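Local structure of exopolyphosphatase (Aquifex aeolicus, 1T6C) at residues 122-127 and 158-163; 132-137 and 294-299; 139-144 and 152-157; 164-169 and 197-202; 207-212 and 288-293. The protein probably hydrolyses phosphoanhydride bonds in polyphosphate or guanosine pentaphosphate, as a calcium-binding Ppx/GppA phosphatase family member with an actin-like fold. All coordinates share one frame; numbering follows the deposited sequence. Where two conformers were deposited one is given.

Contact 1. Residues 122-127 and 158-163; sequences EGRYAY and YKVREV
The phenol ring of Tyr-127 lies against Val-160, whose CG2 methyl sits over one ring face, 3.4 Å from Tyr-127 CD1. The two side chains slide past each other in opposite directions, the ring reaching out from the helix and the valine branch reaching back. With CG anti to the backbone N (chi1 -175°), the ring is directed toward the strand, where the carbonyl carbon of Tyr-158 lies at its edge, near its plane. The Tyr-127 hydroxyl bonds to Gly-157 O, which anchors the far end of the ring. One turn earlier, the extended chain of Arg-124 crosses Val-163 at about a right angle. Val-163 CG1 lies over one guanidinium face, 3.5 Å from Arg-124 NH2, while NH1 is bonded to Gln-121. Gly-123 faces the same valine, and a beta carbon there would crowd Val-163 CG2. Helix 122-127 and strand 159-163 approach to 9.2 Å between axes, the helix-on-sheet layering of an actin-like alpha/beta domain, here at an edge strand.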
# COMPACT_ATOMS: atom_id res chain seq x y z
N GLU A 122 7.85 5.67 -1.42
CA GLU A 122 6.99 4.63 -0.84
C GLU A 122 7.23 3.32 -1.56
O GLU A 122 7.34 2.25 -0.95
CB GLU A 122 5.50 4.97 -0.95
CG GLU A 122 5.04 6.11 -0.11
CD GLU A 122 3.53 6.27 -0.19
OE1 GLU A 122 2.83 5.23 -0.27
OE2 GLU A 122 3.05 7.42 -0.17
N GLY A 123 7.32 3.40 -2.88
CA GLY A 123 7.62 2.24 -3.71
C GLY A 123 8.96 1.59 -3.40
O GLY A 123 9.08 0.35 -3.31
N ARG A 124 9.97 2.42 -3.20
CA ARG A 124 11.29 1.92 -2.82
C ARG A 124 11.25 1.15 -1.48
O ARG A 124 11.84 0.10 -1.35
CB ARG A 124 12.34 3.06 -2.77
CG ARG A 124 12.61 3.74 -4.11
CD ARG A 124 13.66 4.86 -4.07
NE ARG A 124 13.64 5.64 -5.32
CZ ARG A 124 13.06 6.83 -5.50
NH1 ARG A 124 12.45 7.48 -4.50
NH2 ARG A 124 13.07 7.39 -6.70
N TYR A 125 10.52 1.66 -0.50
CA TYR A 125 10.37 0.96 0.75
C TYR A 125 9.59 -0.34 0.57
O TYR A 125 9.96 -1.37 1.12
CB TYR A 125 9.65 1.85 1.76
CG TYR A 125 10.51 2.86 2.48
CD1 TYR A 125 11.56 2.45 3.30
CD2 TYR A 125 10.20 4.22 2.43
CE1 TYR A 125 12.31 3.37 3.98
CE2 TYR A 125 10.96 5.14 3.09
CZ TYR A 125 12.02 4.72 3.85
OH TYR A 125 12.76 5.65 4.54
N ALA A 126 8.51 -0.32 -0.22
CA ALA A 126 7.68 -1.51 -0.43
C ALA A 126 8.52 -2.57 -1.11
O ALA A 126 8.40 -3.74 -0.78
CB ALA A 126 6.49 -1.17 -1.26
N TYR A 127 9.36 -2.15 -2.04
CA TYR A 127 10.27 -3.07 -2.70
C TYR A 127 11.20 -3.79 -1.72
O TYR A 127 11.41 -5.02 -1.83
CB TYR A 127 11.07 -2.33 -3.77
CG TYR A 127 11.94 -3.25 -4.57
CD1 TYR A 127 13.20 -3.61 -4.10
CD2 TYR A 127 11.53 -3.72 -5.80
CE1 TYR A 127 13.99 -4.45 -4.82
CE2 TYR A 127 12.32 -4.58 -6.54
CZ TYR A 127 13.56 -4.90 -6.05
OH TYR A 127 14.37 -5.76 -6.76
N TYR A 158 17.93 -6.87 -3.59
CA TYR A 158 17.56 -5.71 -2.79
C TYR A 158 17.77 -4.37 -3.51
O TYR A 158 17.49 -3.28 -2.94
CB TYR A 158 18.37 -5.72 -1.50
CG TYR A 158 17.83 -6.60 -0.41
CD1 TYR A 158 18.03 -7.95 -0.42
CD2 TYR A 158 17.09 -6.06 0.63
CE1 TYR A 158 17.57 -8.75 0.60
CE2 TYR A 158 16.62 -6.85 1.63
CZ TYR A 158 16.85 -8.18 1.62
OH TYR A 158 16.38 -8.98 2.64
N LYS A 159 18.26 -4.42 -4.76
CA LYS A 159 18.61 -3.23 -5.50
C LYS A 159 17.47 -2.75 -6.35
O LYS A 159 17.00 -3.46 -7.21
CB LYS A 159 19.82 -3.50 -6.43
CG LYS A 159 20.27 -2.28 -7.17
CD LYS A 159 21.57 -2.48 -7.93
CE LYS A 159 21.34 -2.70 -9.39
NZ LYS A 159 22.61 -3.17 -10.07
N VAL A 160 17.01 -1.54 -6.10
CA VAL A 160 16.04 -0.90 -6.97
C VAL A 160 16.77 -0.21 -8.11
O VAL A 160 17.71 0.56 -7.88
CB VAL A 160 15.23 0.11 -6.17
CG1 VAL A 160 14.29 0.93 -7.06
CG2 VAL A 160 14.43 -0.61 -5.06
N ARG A 161 16.33 -0.49 -9.34
CA ARG A 161 16.81 0.22 -10.53
C ARG A 161 15.98 1.41 -10.92
O ARG A 161 16.51 2.45 -11.32
CB ARG A 161 16.82 -0.73 -11.70
CG ARG A 161 17.98 -1.63 -11.62
CD ARG A 161 18.73 -1.81 -12.95
NE ARG A 161 19.59 -2.97 -12.81
CZ ARG A 161 19.14 -4.20 -12.76
NH1 ARG A 161 17.84 -4.45 -12.84
NH2 ARG A 161 19.98 -5.19 -12.61
N GLU A 162 14.67 1.26 -10.83
CA GLU A 162 13.78 2.27 -11.36
C GLU A 162 12.44 2.15 -10.67
O GLU A 162 11.99 1.05 -10.42
CB GLU A 162 13.58 2.07 -12.85
CG GLU A 162 12.72 3.16 -13.46
CD GLU A 162 12.67 3.09 -14.96
OE1 GLU A 162 13.07 2.04 -15.51
OE2 GLU A 162 12.23 4.09 -15.58
N VAL A 163 11.82 3.29 -10.37
CA VAL A 163 10.43 3.30 -9.89
C VAL A 163 9.63 4.29 -10.72
O VAL A 163 10.07 5.44 -10.97
CB VAL A 163 10.29 3.60 -8.36
CG1 VAL A 163 11.16 4.76 -7.93
CG2 VAL A 163 8.81 3.81 -7.95

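Contact 2. Residues 132-137 and 294-299; sequences YSLKPE and IVSDWG
Tyr-132 opens the contact from the last turn of helix 119-133, its CD2 lying 3.6 Å from CZ3 of Trp-298. The two rings meet rim to rim with planes only 17° apart, neither over the face of the other, and the tyrosine hydroxyl is bonded beyond them to Leu-36 N. Ser-133 follows with its CB 3.8 Å from Trp-298 CE3, while its OG turns to Ala-129 O and His-235. At Leu-134, where the chain leaves the helix, the CD1 branch makes the contact: it lies 3.7 Å from Ser-296 CB and 4.1 Å from Ile-294 CG2, and also touches Val-295 O. Lys-135 curls back, its NZ donating to Tyr-132 O at 2.7 Å on a lone pair in the carbonyl plane. Across the contact, Ser-296 OG donates to Trp-298 O at 2.8 Å, linking the backbone of Trp-298 to the serine two residues before it. With an alanine in place of Trp-298, Tyr-132 and Ser-133 would lose their aromatic partner, and a gap would probably open between the helix end and strand 35-45, where the indole also touches Leu-36 and Ile-38. The end of helix 119-133 thus packs on strand 292-296 and the loop after it, beside strand 35-45 of the five-stranded sheet, consistent with a position between the two halves of an actin-like fold.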
# COMPACT_ATOMS: atom_id res chain seq x y z
N TYR A 132 12.94 -8.75 1.26
CA TYR A 132 13.12 -9.50 2.48
C TYR A 132 12.12 -10.64 2.63
O TYR A 132 12.48 -11.78 2.90
CB TYR A 132 13.01 -8.57 3.70
CG TYR A 132 13.02 -9.35 4.96
CD1 TYR A 132 14.20 -9.85 5.47
CD2 TYR A 132 11.84 -9.66 5.63
CE1 TYR A 132 14.21 -10.60 6.60
CE2 TYR A 132 11.84 -10.44 6.79
CZ TYR A 132 13.05 -10.92 7.24
OH TYR A 132 13.13 -11.69 8.36
N SER A 133 10.83 -10.34 2.45
CA SER A 133 9.78 -11.28 2.81
C SER A 133 9.41 -12.32 1.78
O SER A 133 8.73 -13.31 2.13
CB SER A 133 8.51 -10.53 3.21
OG SER A 133 7.90 -9.93 2.10
N LEU A 134 9.86 -12.14 0.54
CA LEU A 134 9.58 -13.08 -0.55
C LEU A 134 10.82 -13.52 -1.32
O LEU A 134 10.79 -14.58 -1.95
CB LEU A 134 8.57 -12.51 -1.54
CG LEU A 134 7.11 -12.45 -1.04
CD1 LEU A 134 6.27 -11.69 -2.06
CD2 LEU A 134 6.54 -13.84 -0.79
N LYS A 135 11.85 -12.69 -1.31
CA LYS A 135 13.10 -12.97 -2.05
C LYS A 135 12.82 -13.40 -3.50
O LYS A 135 13.29 -14.45 -3.94
CB LYS A 135 13.97 -13.99 -1.28
CG LYS A 135 14.35 -13.49 0.13
CD LYS A 135 15.11 -14.48 1.03
CE LYS A 135 14.68 -14.33 2.53
NZ LYS A 135 14.93 -12.98 3.21
N PRO A 136 12.06 -12.62 -4.25
CA PRO A 136 11.71 -13.01 -5.62
C PRO A 136 12.97 -13.07 -6.49
O PRO A 136 13.91 -12.29 -6.30
CB PRO A 136 10.79 -11.88 -6.08
CG PRO A 136 11.20 -10.74 -5.25
CD PRO A 136 11.49 -11.30 -3.90
N GLU A 137 12.96 -13.98 -7.46
CA GLU A 137 14.12 -14.22 -8.30
C GLU A 137 14.13 -13.44 -9.59
O GLU A 137 13.09 -13.07 -10.14
CB GLU A 137 14.18 -15.71 -8.65
CG GLU A 137 14.61 -16.59 -7.50
CD GLU A 137 14.72 -18.04 -7.92
OE1 GLU A 137 13.75 -18.56 -8.52
OE2 GLU A 137 15.77 -18.65 -7.65
N ILE A 294 2.96 -13.02 -7.74
CA ILE A 294 3.05 -13.47 -6.36
C ILE A 294 2.52 -12.35 -5.47
O ILE A 294 2.83 -11.20 -5.69
CB ILE A 294 4.54 -13.82 -5.98
CG1 ILE A 294 5.15 -14.76 -7.01
CG2 ILE A 294 4.62 -14.45 -4.58
CD1 ILE A 294 6.64 -15.03 -6.80
N VAL A 295 1.74 -12.73 -4.46
CA VAL A 295 1.12 -11.76 -3.54
C VAL A 295 2.01 -11.54 -2.35
O VAL A 295 2.53 -12.46 -1.75
CB VAL A 295 -0.30 -12.25 -3.13
CG1 VAL A 295 -0.95 -11.29 -2.13
CG2 VAL A 295 -1.17 -12.41 -4.39
N SER A 296 2.18 -10.27 -1.97
CA SER A 296 2.84 -9.91 -0.72
C SER A 296 1.86 -9.25 0.24
O SER A 296 1.13 -8.35 -0.14
CB SER A 296 3.98 -8.92 -0.99
OG SER A 296 4.57 -8.56 0.25
N ASP A 297 1.88 -9.72 1.48
CA ASP A 297 1.19 -9.06 2.58
C ASP A 297 1.96 -7.86 3.13
O ASP A 297 1.37 -7.03 3.80
CB ASP A 297 0.90 -10.04 3.72
CG ASP A 297 0.10 -9.43 4.82
OD1 ASP A 297 0.67 -9.15 5.91
OD2 ASP A 297 -1.10 -9.14 4.65
N TRP A 298 3.25 -7.76 2.86
CA TRP A 298 4.08 -6.67 3.32
C TRP A 298 4.31 -5.59 2.24
O TRP A 298 4.42 -5.90 1.05
CB TRP A 298 5.44 -7.22 3.73
CG TRP A 298 5.44 -7.87 5.10
CD1 TRP A 298 4.35 -8.31 5.81
CD2 TRP A 298 6.58 -8.08 5.93
NE1 TRP A 298 4.76 -8.79 7.04
CE2 TRP A 298 6.12 -8.67 7.13
CE3 TRP A 298 7.95 -7.81 5.79
CZ2 TRP A 298 6.98 -9.00 8.18
CZ3 TRP A 298 8.81 -8.14 6.86
CH2 TRP A 298 8.32 -8.74 8.01
N GLY A 299 4.41 -4.34 2.67
CA GLY A 299 4.63 -3.22 1.78
C GLY A 299 5.37 -2.12 2.52
O GLY A 299 6.29 -2.40 3.31

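Contact 3. Residues 139-144 and 152-157; sequences EVCVVD and YVFGKG. With CA (calcium ion), chain C.
The carbonyl oxygen of Gly-155 accepts Val-140 N at 2.8 Å, nearly along the C=O axis, and a water that also lies near Glu-139 OE1 approaches it as well. Gly-155 N returns a bond to Val-140 O, and the same exchange recurs between Val-142 and Val-153, with Val-142 N 2.8 Å from Val-153 O. Between these antiparallel hydrogen-bonded pairs, Cys-141 faces Phe-154 in a non-hydrogen-bonded pair. A chi1 of -178° carries SG of Cys-141 out over one face of the Phe-154 ring, 3.9 Å from its centroid and offset toward the rim. The same sulfur meets Tyr-152 at the ring edge, 4.0 Å from CD2. Val-143 runs alongside this tyrosine, its CG2 3.7 Å from Tyr-152 CE2, and the hydroxyl is bonded to Thr-284. A phenylalanine in place of Tyr-152 would keep the ring but would probably leave Thr-284 OG1 without this mate. At the far end Asp-144 O binds calcium at 2.9 Å, with Gly-146, Ser-149 and Glu-151 as further ligands, while its OD1 accepts a calcium-bound water. The hairpin lies between strands 208-212 and 159-166; helix 119-133 covers the face of Val-142 and Val-153, and helix 274-288 that of Val-143, Tyr-152 and Phe-154.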
# COMPACT_ATOMS: atom_id res chain seq x y z
N GLU A 139 14.75 -10.60 -12.48
CA GLU A 139 14.36 -9.22 -12.63
C GLU A 139 12.94 -9.12 -12.11
O GLU A 139 12.03 -9.82 -12.57
CB GLU A 139 14.40 -8.78 -14.10
CG GLU A 139 15.81 -8.76 -14.72
CD GLU A 139 16.80 -7.94 -13.92
OE1 GLU A 139 16.48 -6.80 -13.57
OE2 GLU A 139 17.90 -8.45 -13.62
N VAL A 140 12.77 -8.23 -11.14
CA VAL A 140 11.52 -8.14 -10.40
C VAL A 140 10.80 -6.83 -10.68
O VAL A 140 11.43 -5.80 -10.81
CB VAL A 140 11.85 -8.17 -8.90
CG1 VAL A 140 10.57 -8.08 -8.09
CG2 VAL A 140 12.63 -9.43 -8.53
N CYS A 141 9.47 -6.89 -10.77
CA CYS A 141 8.66 -5.69 -10.73
C CYS A 141 7.66 -5.83 -9.60
O CYS A 141 6.88 -6.79 -9.56
CB CYS A 141 7.95 -5.42 -12.04
SG CYS A 141 6.98 -3.90 -11.98
N VAL A 142 7.73 -4.90 -8.64
CA VAL A 142 6.78 -4.84 -7.54
C VAL A 142 5.71 -3.85 -7.98
O VAL A 142 6.02 -2.74 -8.39
CB VAL A 142 7.47 -4.40 -6.24
CG1 VAL A 142 6.47 -4.12 -5.15
CG2 VAL A 142 8.40 -5.47 -5.79
N VAL A 143 4.46 -4.29 -7.90
CA VAL A 143 3.31 -3.48 -8.31
C VAL A 143 2.48 -3.19 -7.07
O VAL A 143 1.82 -4.08 -6.54
CB VAL A 143 2.46 -4.22 -9.36
CG1 VAL A 143 1.26 -3.38 -9.78
CG2 VAL A 143 3.29 -4.57 -10.55
N ASP A 144 2.55 -1.96 -6.60
CA ASP A 144 1.95 -1.60 -5.31
C ASP A 144 0.81 -0.60 -5.50
O ASP A 144 1.01 0.62 -5.68
CB ASP A 144 3.01 -1.03 -4.39
CG ASP A 144 2.52 -0.83 -2.99
OD1 ASP A 144 1.30 -1.05 -2.66
OD2 ASP A 144 3.35 -0.41 -2.15
N TYR A 152 5.24 1.03 -9.82
CA TYR A 152 5.93 -0.07 -10.50
C TYR A 152 7.42 0.05 -10.17
O TYR A 152 8.08 1.00 -10.61
CB TYR A 152 5.70 0.02 -12.03
CG TYR A 152 4.27 -0.30 -12.37
CD1 TYR A 152 3.26 0.66 -12.16
CD2 TYR A 152 3.90 -1.56 -12.81
CE1 TYR A 152 1.92 0.35 -12.39
CE2 TYR A 152 2.57 -1.88 -13.03
CZ TYR A 152 1.60 -0.94 -12.84
OH TYR A 152 0.27 -1.25 -13.02
N VAL A 153 7.94 -0.88 -9.39
CA VAL A 153 9.29 -0.79 -8.86
C VAL A 153 10.09 -1.94 -9.39
O VAL A 153 9.81 -3.09 -9.07
CB VAL A 153 9.34 -0.80 -7.32
CG1 VAL A 153 10.70 -0.33 -6.84
CG2 VAL A 153 8.25 0.10 -6.76
N PHE A 154 11.11 -1.61 -10.18
CA PHE A 154 11.93 -2.59 -10.85
C PHE A 154 13.28 -2.73 -10.17
O PHE A 154 13.92 -1.75 -9.80
CB PHE A 154 12.16 -2.16 -12.29
CG PHE A 154 10.91 -2.03 -13.09
CD1 PHE A 154 10.40 -3.11 -13.80
CD2 PHE A 154 10.26 -0.83 -13.13
CE1 PHE A 154 9.26 -2.97 -14.57
CE2 PHE A 154 9.09 -0.68 -13.90
CZ PHE A 154 8.60 -1.75 -14.59
N GLY A 155 13.69 -3.96 -10.00
CA GLY A 155 15.03 -4.22 -9.49
C GLY A 155 15.45 -5.67 -9.57
O GLY A 155 14.81 -6.48 -10.21
N LYS A 156 16.53 -5.97 -8.87
CA LYS A 156 16.99 -7.33 -8.69
C LYS A 156 17.55 -7.48 -7.28
O LYS A 156 18.32 -6.63 -6.84
CB LYS A 156 18.09 -7.66 -9.70
CG LYS A 156 18.71 -9.04 -9.50
CD LYS A 156 19.05 -9.66 -10.83
CE LYS A 156 20.09 -10.76 -10.71
NZ LYS A 156 19.48 -12.08 -10.98
N GLY A 157 17.13 -8.52 -6.57
CA GLY A 157 17.51 -8.68 -5.18
C GLY A 157 17.07 -7.42 -4.42
O GLY A 157 15.94 -6.93 -4.63
CA CA C . 0.47 2.99 -4.15
O HOH W 1 13.89 -5.44 -13.10
O HOH W 2 18.26 -11.70 -13.24
O HOH W 3 0.40 1.55 -1.80
O HOH W 4 1.86 5.04 -2.89

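Contact 4. Residues 164-169 and 197-202; sequences ISLPIG and KELSKV
Ile-164 and Leu-166 send their side chains from edge strand 159-166 onto Val-202, near the C-terminal end of helix 185-199, in the sheet-and-helix layering of an alpha/beta fold. Val-202 CG1 is the shared point: Ile-164 CG2 lies 3.7 Å from it, and Leu-166 CD2 3.9 Å. Ile-164 CD1 also leans on this methyl, so the isoleucine grips the valine with two branches. The other leucine branch, CD1, turns to Leu-199, which is modelled in two conformers; in one of them its CD2 lies 3.6 Å from Leu-166 CD1. In the next shell, Val-202 N bonds back to Leu-199 O at 3.0 Å, linking the backbones of the two helix-side residues. Tyr-152 packs on Leu-166, Leu-199 and Val-202 alike, and Phe-288 touches Val-202 from helix 274-288. Ser-165 points away from the helix, and its OG bonds to Glu-151 OE2, so a residue between the two packing side chains braces a ligand of the calcium ion. Beyond the strand, Pro-167 is the centre of an inverse gamma turn, in which Ile-168 N makes a weak bond to Leu-166 O at 2.9 Å.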
# COMPACT_ATOMS: atom_id res chain seq x y z
N ILE A 164 8.44 3.86 -11.13
CA ILE A 164 7.51 4.68 -11.85
C ILE A 164 6.21 4.66 -11.06
O ILE A 164 5.65 3.60 -10.83
CB ILE A 164 7.26 4.19 -13.31
CG1 ILE A 164 8.58 4.16 -14.09
CG2 ILE A 164 6.24 5.13 -13.99
CD1 ILE A 164 8.53 3.32 -15.37
N SER A 165 5.76 5.82 -10.63
CA SER A 165 4.46 5.96 -9.96
C SER A 165 3.40 6.45 -10.92
O SER A 165 3.53 7.54 -11.47
CB SER A 165 4.57 6.93 -8.79
OG SER A 165 3.31 7.10 -8.14
N LEU A 166 2.33 5.68 -11.10
CA LEU A 166 1.20 6.07 -11.95
C LEU A 166 0.06 6.53 -11.04
O LEU A 166 -0.36 5.80 -10.14
CB LEU A 166 0.74 4.92 -12.84
CG LEU A 166 1.77 4.26 -13.75
CD1 LEU A 166 1.09 3.22 -14.60
CD2 LEU A 166 2.53 5.27 -14.57
N PRO A 167 -0.43 7.73 -11.26
CA PRO A 167 -1.48 8.31 -10.43
C PRO A 167 -2.90 7.79 -10.79
O PRO A 167 -3.85 8.55 -11.00
CB PRO A 167 -1.28 9.80 -10.66
CG PRO A 167 -0.86 9.85 -12.10
CD PRO A 167 0.05 8.68 -12.29
N ILE A 168 -3.04 6.48 -10.84
CA ILE A 168 -4.24 5.82 -11.34
C ILE A 168 -5.07 5.29 -10.17
O ILE A 168 -5.45 4.10 -10.12
CB ILE A 168 -3.89 4.69 -12.34
CG1 ILE A 168 -2.91 3.67 -11.73
CG2 ILE A 168 -3.35 5.32 -13.61
CD1 ILE A 168 -2.60 2.47 -12.62
N GLY A 169 -5.34 6.17 -9.21
CA GLY A 169 -6.01 5.76 -7.99
C GLY A 169 -7.38 5.18 -8.28
O GLY A 169 -8.11 5.67 -9.17
N LYS A 197 -3.15 2.48 -22.32
CA LYS A 197 -2.42 3.73 -22.64
C LYS A 197 -1.36 4.03 -21.58
O LYS A 197 -0.19 4.32 -21.90
CB LYS A 197 -3.37 4.91 -22.76
CG LYS A 197 -2.72 6.35 -22.84
CD LYS A 197 -3.74 7.53 -22.71
CE LYS A 197 -3.01 8.83 -22.25
NZ LYS A 197 -2.87 9.92 -23.25
N GLU A 198 -1.75 3.90 -20.31
CA GLU A 198 -0.84 4.25 -19.22
C GLU A 198 0.17 3.16 -18.93
O GLU A 198 1.36 3.46 -18.72
CB GLU A 198 -1.63 4.65 -17.96
CG GLU A 198 -2.48 5.90 -18.16
CD GLU A 198 -1.68 7.14 -18.59
OE1 GLU A 198 -1.38 7.99 -17.74
OE2 GLU A 198 -1.39 7.28 -19.81
N LEU A 199 -0.26 1.90 -18.95
CA LEU A 199 0.62 0.80 -18.54
C LEU A 199 1.62 0.45 -19.62
O LEU A 199 2.68 -0.08 -19.32
CB LEU A 199 -0.18 -0.45 -18.18
CG LEU A 199 -0.91 -0.32 -16.87
CD1 LEU A 199 -1.75 -1.57 -16.61
CD2 LEU A 199 0.07 -0.04 -15.74
N SER A 200 1.33 0.77 -20.86
CA SER A 200 2.25 0.41 -21.93
C SER A 200 3.55 1.19 -21.75
O SER A 200 4.63 0.75 -22.17
CB SER A 200 1.61 0.67 -23.30
OG SER A 200 0.57 -0.27 -23.50
N LYS A 201 3.47 2.33 -21.09
CA LYS A 201 4.64 3.15 -20.85
C LYS A 201 5.59 2.59 -19.77
O LYS A 201 6.77 2.97 -19.73
CB LYS A 201 4.21 4.57 -20.46
CG LYS A 201 3.36 5.27 -21.52
CD LYS A 201 2.91 6.64 -20.96
CE LYS A 201 1.84 7.35 -21.79
NZ LYS A 201 1.06 8.36 -20.95
N VAL A 202 5.10 1.71 -18.90
CA VAL A 202 5.95 1.08 -17.88
C VAL A 202 6.41 -0.32 -18.20
O VAL A 202 7.20 -0.90 -17.45
CB VAL A 202 5.31 1.10 -16.47
CG1 VAL A 202 4.82 2.51 -16.17
CG2 VAL A 202 4.17 0.09 -16.34

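Contact 5. Residues 207-212 and 288-293; sequences DTIVGL and FEKDCL
Ile-209 faces Leu-293 from the neighbouring strand, with its CB 4.1 Å from Leu-293 CB. Its CG2 branch comes closer to the same atom, 3.8 Å from Leu-293 CB. The other branch, with CG1 beside the backbone N (chi1 -65°), carries CD1 to Lys-290, 3.6 Å from CG of that lysine, and to Phe-288, 3.9 Å from its CB. Ile-209 and Lys-290 slide past each other in opposite directions. In one of two modelled conformers the lysine chain bends repeatedly, bringing NZ within 3.0 Å of Asp-207 O, a hydrogen bond whose donor stands well above the carbonyl plane. A water joins the backbones by accepting from Ile-209 N and donating to Cys-292 O at 2.7 Å. Farther along, a side chain on Gly-211 would crowd Leu-293 CD2. Just after helix 274-288, Glu-289 has positive phi and completes a Schellman motif, and the chain then enters strand 292-296 beside strand 208-212: two adjacent parallel strands in the mixed six-stranded sheet of an actin-like domain.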
# COMPACT_ATOMS: atom_id res chain seq x y z
N ASP A 207 11.14 -11.17 -14.88
CA ASP A 207 10.99 -12.56 -14.51
C ASP A 207 9.85 -12.76 -13.54
O ASP A 207 9.16 -13.76 -13.60
CB ASP A 207 12.26 -13.09 -13.86
CG ASP A 207 13.41 -13.15 -14.84
OD1 ASP A 207 13.21 -13.84 -15.87
OD2 ASP A 207 14.46 -12.49 -14.69
N THR A 208 9.69 -11.83 -12.58
CA THR A 208 8.76 -12.02 -11.48
C THR A 208 8.02 -10.71 -11.23
O THR A 208 8.64 -9.67 -11.05
CB THR A 208 9.50 -12.38 -10.17
OG1 THR A 208 10.35 -13.53 -10.36
CG2 THR A 208 8.50 -12.77 -9.04
N ILE A 209 6.70 -10.79 -11.18
CA ILE A 209 5.84 -9.71 -10.72
C ILE A 209 5.32 -10.03 -9.34
O ILE A 209 4.79 -11.11 -9.09
CB ILE A 209 4.67 -9.48 -11.69
CG1 ILE A 209 5.22 -9.00 -13.04
CG2 ILE A 209 3.71 -8.47 -11.10
CD1 ILE A 209 4.16 -8.83 -14.11
N VAL A 210 5.41 -9.06 -8.43
CA VAL A 210 4.87 -9.20 -7.09
C VAL A 210 3.83 -8.12 -6.91
O VAL A 210 4.11 -6.95 -7.17
CB VAL A 210 5.94 -8.99 -6.02
CG1 VAL A 210 5.37 -9.11 -4.64
CG2 VAL A 210 7.06 -10.01 -6.18
N GLY A 211 2.63 -8.54 -6.51
CA GLY A 211 1.54 -7.61 -6.29
C GLY A 211 1.30 -7.32 -4.82
O GLY A 211 1.29 -8.21 -3.98
N LEU A 212 1.08 -6.05 -4.52
CA LEU A 212 0.82 -5.53 -3.13
C LEU A 212 -0.43 -4.69 -3.05
O LEU A 212 -0.83 -4.06 -4.03
CB LEU A 212 1.96 -4.61 -2.65
CG LEU A 212 3.33 -5.19 -2.28
CD1 LEU A 212 3.92 -6.12 -3.35
CD2 LEU A 212 4.28 -4.09 -2.00
N PHE A 288 2.54 -6.75 -19.46
CA PHE A 288 3.88 -7.26 -19.21
C PHE A 288 4.09 -8.66 -19.79
O PHE A 288 5.17 -9.21 -19.69
CB PHE A 288 4.13 -7.31 -17.71
CG PHE A 288 4.55 -6.01 -17.13
CD1 PHE A 288 3.62 -4.99 -16.92
CD2 PHE A 288 5.87 -5.79 -16.80
CE1 PHE A 288 4.02 -3.75 -16.35
CE2 PHE A 288 6.26 -4.58 -16.24
CZ PHE A 288 5.33 -3.58 -16.02
N GLU A 289 3.03 -9.22 -20.35
CA GLU A 289 3.04 -10.56 -20.94
C GLU A 289 3.48 -11.63 -19.94
O GLU A 289 4.29 -12.51 -20.25
CB GLU A 289 3.87 -10.54 -22.22
CG GLU A 289 3.36 -9.59 -23.29
CD GLU A 289 4.27 -9.62 -24.51
OE1 GLU A 289 4.23 -10.63 -25.22
OE2 GLU A 289 5.03 -8.65 -24.73
N LYS A 290 2.94 -11.54 -18.71
CA LYS A 290 3.24 -12.50 -17.66
C LYS A 290 1.99 -13.23 -17.23
O LYS A 290 0.92 -12.65 -17.13
CB LYS A 290 3.90 -11.79 -16.46
CG LYS A 290 5.18 -11.05 -16.81
CD LYS A 290 6.38 -12.03 -16.92
CE LYS A 290 6.81 -12.51 -15.52
NZ LYS A 290 6.73 -13.99 -15.31
N ASP A 291 2.12 -14.52 -16.98
CA ASP A 291 0.94 -15.30 -16.72
C ASP A 291 0.51 -15.29 -15.25
O ASP A 291 -0.55 -15.79 -14.93
CB ASP A 291 1.14 -16.74 -17.15
CG ASP A 291 1.17 -16.90 -18.66
OD1 ASP A 291 0.56 -16.08 -19.41
OD2 ASP A 291 1.79 -17.84 -19.16
N CYS A 292 1.36 -14.78 -14.37
CA CYS A 292 1.02 -14.78 -12.94
C CYS A 292 1.84 -13.77 -12.15
O CYS A 292 2.85 -13.25 -12.63
CB CYS A 292 1.22 -16.16 -12.33
SG CYS A 292 2.94 -16.62 -12.17
N LEU A 293 1.38 -13.54 -10.93
CA LEU A 293 2.10 -12.75 -9.98
C LEU A 293 2.08 -13.45 -8.62
O LEU A 293 1.28 -14.36 -8.40
CB LEU A 293 1.53 -11.35 -9.86
CG LEU A 293 0.06 -11.20 -9.45
CD1 LEU A 293 -0.17 -11.44 -7.95
CD2 LEU A 293 -0.44 -9.79 -9.86
O HOH W 5 5.51 -13.31 -11.96

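Overall arrangement
From the N terminus, helix 119-133 comes first and supplies one side of both contact 1 and contact 2. Strands 139-146 and 149-156 follow as the hairpin of contact 3, nested inside the loops closed by contacts 1 and 2. Contact 1 closes at strand 159-166, whose later residues open contact 4, completed by the end of helix 185-199 and the residues that follow. Strand 208-212 then opens contact 5, which closes after helix 274-288. Contact 2 closes last, on strand 292-296, enclosing contacts 3, 4 and 5 and crossing contact 1. Contacts 3 and 5 join strands within the six-stranded sheet, while contacts 1, 2 and 4 join it to helix 119-133 and the end of helix 185-199.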